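Local coordinates for protein putative tetR family transcription regulator (Shewanella loihica, PDB 3PPB) that probably binds DNA through an N-terminal helix-turn-helix and regulates transcription as a TetR-family member, at residues Gly63-Phe68 against Leu109-Pro114. Numbering follows the deposited sequence.
Sequences GVKQEF and LYSMSP. With EDO (1,2-ethanediol), chain D; EDO (1,2-ethanediol), chain G; EDO (1,2-ethanediol), chain H.
Lys-65 lays the end of its side chain against the hydroxyl of Ser-111, CE lying 3.4 Å from OG and NZ 3.3 Å from the same oxygen. These two residues make the whole direct contact, and their CA atoms are 9.0 Å apart, so the lysine does the spanning. Its chain bends once, at chi2 (-82°), and then runs nearly straight from helix 53-74 to the turn that follows helix 101-110. A molecule of 1,2-ethanediol, probably from the crystallisation liquor, ties the two ends together. NZ donates to both of its oxygens, O1 and O2, each at 2.8 Å, while Ser-111 OG donates to O2 at 2.6 Å; O2 thus takes a bond from either segment. C2 of the diol sits over one face of the Phe-68 ring, 4.2 Å above the plane and offset toward the rim, while C1 comes near CE2. Phe-107 adds a cation-pi contact to Lys-65 and meets the Phe-68 ring edge-to-face, and Ala-124 and Ile-128 of helix 118-128 also touch the lysine. Replacing Lys-65 by an alanine is likely to cost the diol both bonds from NZ, strip Phe-107 of its cation and open a gap beside Ser-111 OG. Within the turn, Ser-113 OG donates to Tyr-110 O at 3.3 Å from above the carbonyl plane, 41° out of it. Met-112 O accepts a hydrogen bond from NH1 of Arg-166 of the second subunit, so the same turn also reaches the dimer partner. A polar site, bordered by the Phe-68 ring and occupied by the diol, lies near the middle of the chain, with a bound tetraethylene glycol about 6 Å from the Lys-65 side chain; such a pocket between helices is consistent with the ligand-binding core of TetR-family regulators.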
loop_
_atom_site.group_PDB
_atom_site.type_symbol
_atom_site.label_atom_id
_atom_site.label_comp_id
_atom_site.label_asym_id
_atom_site.label_seq_id
_atom_site.Cartn_x
_atom_site.Cartn_y
_atom_site.Cartn_z
ATOM N N GLY A 63 -15.583 9.101 -4.933
ATOM C CA GLY A 63 -16.825 8.346 -5.083
ATOM C C GLY A 63 -16.740 6.960 -4.479
ATOM O O GLY A 63 -17.602 6.582 -3.679
ATOM N N VAL A 64 -15.676 6.204 -4.832
ATOM C CA VAL A 64 -15.449 4.846 -4.311
ATOM C C VAL A 64 -15.171 4.928 -2.785
ATOM O O VAL A 64 -15.735 4.138 -2.031
ATOM C CB VAL A 64 -14.348 4.043 -5.078
ATOM C CG1 VAL A 64 -14.257 2.618 -4.543
ATOM C CG2 VAL A 64 -14.640 4.005 -6.592
ATOM N N LYS A 65 -14.363 5.907 -2.339
ATOM C CA LYS A 65 -14.095 6.108 -0.905
ATOM C C LYS A 65 -15.423 6.331 -0.148
ATOM O O LYS A 65 -15.624 5.711 0.904
ATOM C CB LYS A 65 -13.130 7.295 -0.658
ATOM C CG LYS A 65 -11.673 7.029 -1.025
ATOM C CD LYS A 65 -10.935 6.277 0.072
ATOM C CE LYS A 65 -9.566 5.859 -0.370
ATOM N NZ LYS A 65 -8.715 5.507 0.796
ATOM N N GLN A 66 -16.343 7.162 -0.715
ATOM C CA GLN A 66 -17.640 7.423 -0.090
ATOM C C GLN A 66 -18.477 6.138 0.012
ATOM O O GLN A 66 -19.038 5.882 1.075
ATOM C CB GLN A 66 -18.420 8.530 -0.801
ATOM C CG GLN A 66 -19.613 9.031 0.040
ATOM C CD GLN A 66 -19.189 9.661 1.346
ATOM O OE1 GLN A 66 -18.523 10.689 1.369
ATOM N NE2 GLN A 66 -19.535 9.032 2.468
ATOM N N GLU A 67 -18.511 5.313 -1.052
ATOM C CA GLU A 67 -19.213 4.021 -1.047
ATOM C C GLU A 67 -18.690 3.103 0.069
ATOM O O GLU A 67 -19.478 2.495 0.802
ATOM C CB GLU A 67 -19.047 3.319 -2.398
ATOM C CG GLU A 67 -19.883 3.908 -3.508
ATOM C CD GLU A 67 -19.619 3.240 -4.839
ATOM O OE1 GLU A 67 -19.349 2.017 -4.844
ATOM O OE2 GLU A 67 -19.647 3.944 -5.876
ATOM N N PHE A 68 -17.357 3.004 0.182
ATOM C CA PHE A 68 -16.680 2.201 1.193
ATOM C C PHE A 68 -17.066 2.670 2.607
ATOM O O PHE A 68 -17.465 1.857 3.447
ATOM C CB PHE A 68 -15.166 2.298 0.978
ATOM C CG PHE A 68 -14.306 1.649 2.036
ATOM C CD1 PHE A 68 -14.146 0.265 2.074
ATOM C CD2 PHE A 68 -13.605 2.422 2.961
ATOM C CE1 PHE A 68 -13.303 -0.331 3.015
ATOM C CE2 PHE A 68 -12.766 1.827 3.904
ATOM C CZ PHE A 68 -12.626 0.456 3.931
ATOM N N LEU A 109 -4.280 -0.020 -5.821
ATOM C CA LEU A 109 -3.438 0.734 -6.739
ATOM C C LEU A 109 -3.322 2.230 -6.431
ATOM O O LEU A 109 -2.263 2.797 -6.699
ATOM C CB LEU A 109 -3.969 0.580 -8.175
ATOM C CG LEU A 109 -3.826 -0.786 -8.829
ATOM C CD1 LEU A 109 -4.825 -0.933 -9.965
ATOM C CD2 LEU A 109 -2.398 -0.998 -9.328
ATOM N N TYR A 110 -4.396 2.888 -5.946
ATOM C CA TYR A 110 -4.394 4.355 -5.860
ATOM C C TYR A 110 -4.498 5.005 -4.462
ATOM O O TYR A 110 -4.087 6.162 -4.337
ATOM C CB TYR A 110 -5.545 4.912 -6.730
ATOM C CG TYR A 110 -5.387 4.586 -8.201
ATOM C CD1 TYR A 110 -4.644 5.407 -9.040
ATOM C CD2 TYR A 110 -5.999 3.469 -8.760
ATOM C CE1 TYR A 110 -4.474 5.099 -10.390
ATOM C CE2 TYR A 110 -5.836 3.153 -10.108
ATOM C CZ TYR A 110 -5.062 3.966 -10.915
ATOM O OH TYR A 110 -4.905 3.667 -12.240
ATOM N N SER A 111 -5.062 4.310 -3.453
ATOM C CA SER A 111 -5.315 4.812 -2.087
ATOM C C SER A 111 -4.127 5.436 -1.350
ATOM O O SER A 111 -4.326 6.368 -0.558
ATOM C CB SER A 111 -5.832 3.690 -1.203
ATOM O OG SER A 111 -7.228 3.581 -1.376
HETATM N N MSE A 112 -2.931 4.888 -1.533
HETATM C CA MSE A 112 -1.759 5.369 -0.810
HETATM C C MSE A 112 -0.593 5.645 -1.743
HETATM O O MSE A 112 0.556 5.796 -1.294
HETATM C CB MSE A 112 -1.365 4.312 0.223
HETATM C CG MSE A 112 -1.111 4.912 1.570
HETATM SE SE MSE A 112 -0.906 3.572 2.901
HETATM C CE MSE A 112 0.435 2.549 2.089
ATOM N N SER A 113 -0.913 5.778 -3.034
ATOM C CA SER A 113 0.064 5.977 -4.076
ATOM C C SER A 113 0.324 7.459 -4.341
ATOM O O SER A 113 -0.579 8.286 -4.143
ATOM C CB SER A 113 -0.409 5.286 -5.359
ATOM O OG SER A 113 -1.323 6.085 -6.094
ATOM N N PRO A 114 1.519 7.796 -4.891
ATOM C CA PRO A 114 1.788 9.194 -5.268
ATOM C C PRO A 114 0.953 9.683 -6.465
ATOM O O PRO A 114 1.063 10.857 -6.818
ATOM C CB PRO A 114 3.283 9.182 -5.652
ATOM C CG PRO A 114 3.834 7.874 -5.149
ATOM C CD PRO A 114 2.680 6.930 -5.195
HETATM C C1 EDO D . -9.257 2.657 2.969
HETATM O O1 EDO D . -9.843 3.943 2.775
HETATM C C2 EDO D . -9.250 1.932 1.633
HETATM O O2 EDO D . -8.589 2.726 0.651
HETATM C C1 EDO G . -20.680 -0.837 -2.664
HETATM O O1 EDO G . -19.605 -0.045 -3.192
HETATM C C2 EDO G . -21.117 -0.246 -1.325
HETATM O O2 EDO G . -22.107 -1.092 -0.720
HETATM C C1 EDO H . -18.216 3.563 -10.583
HETATM O O1 EDO H . -18.767 2.330 -10.106
HETATM C C2 EDO H . -18.644 4.698 -9.660
HETATM O O2 EDO H . -18.166 4.437 -8.337
#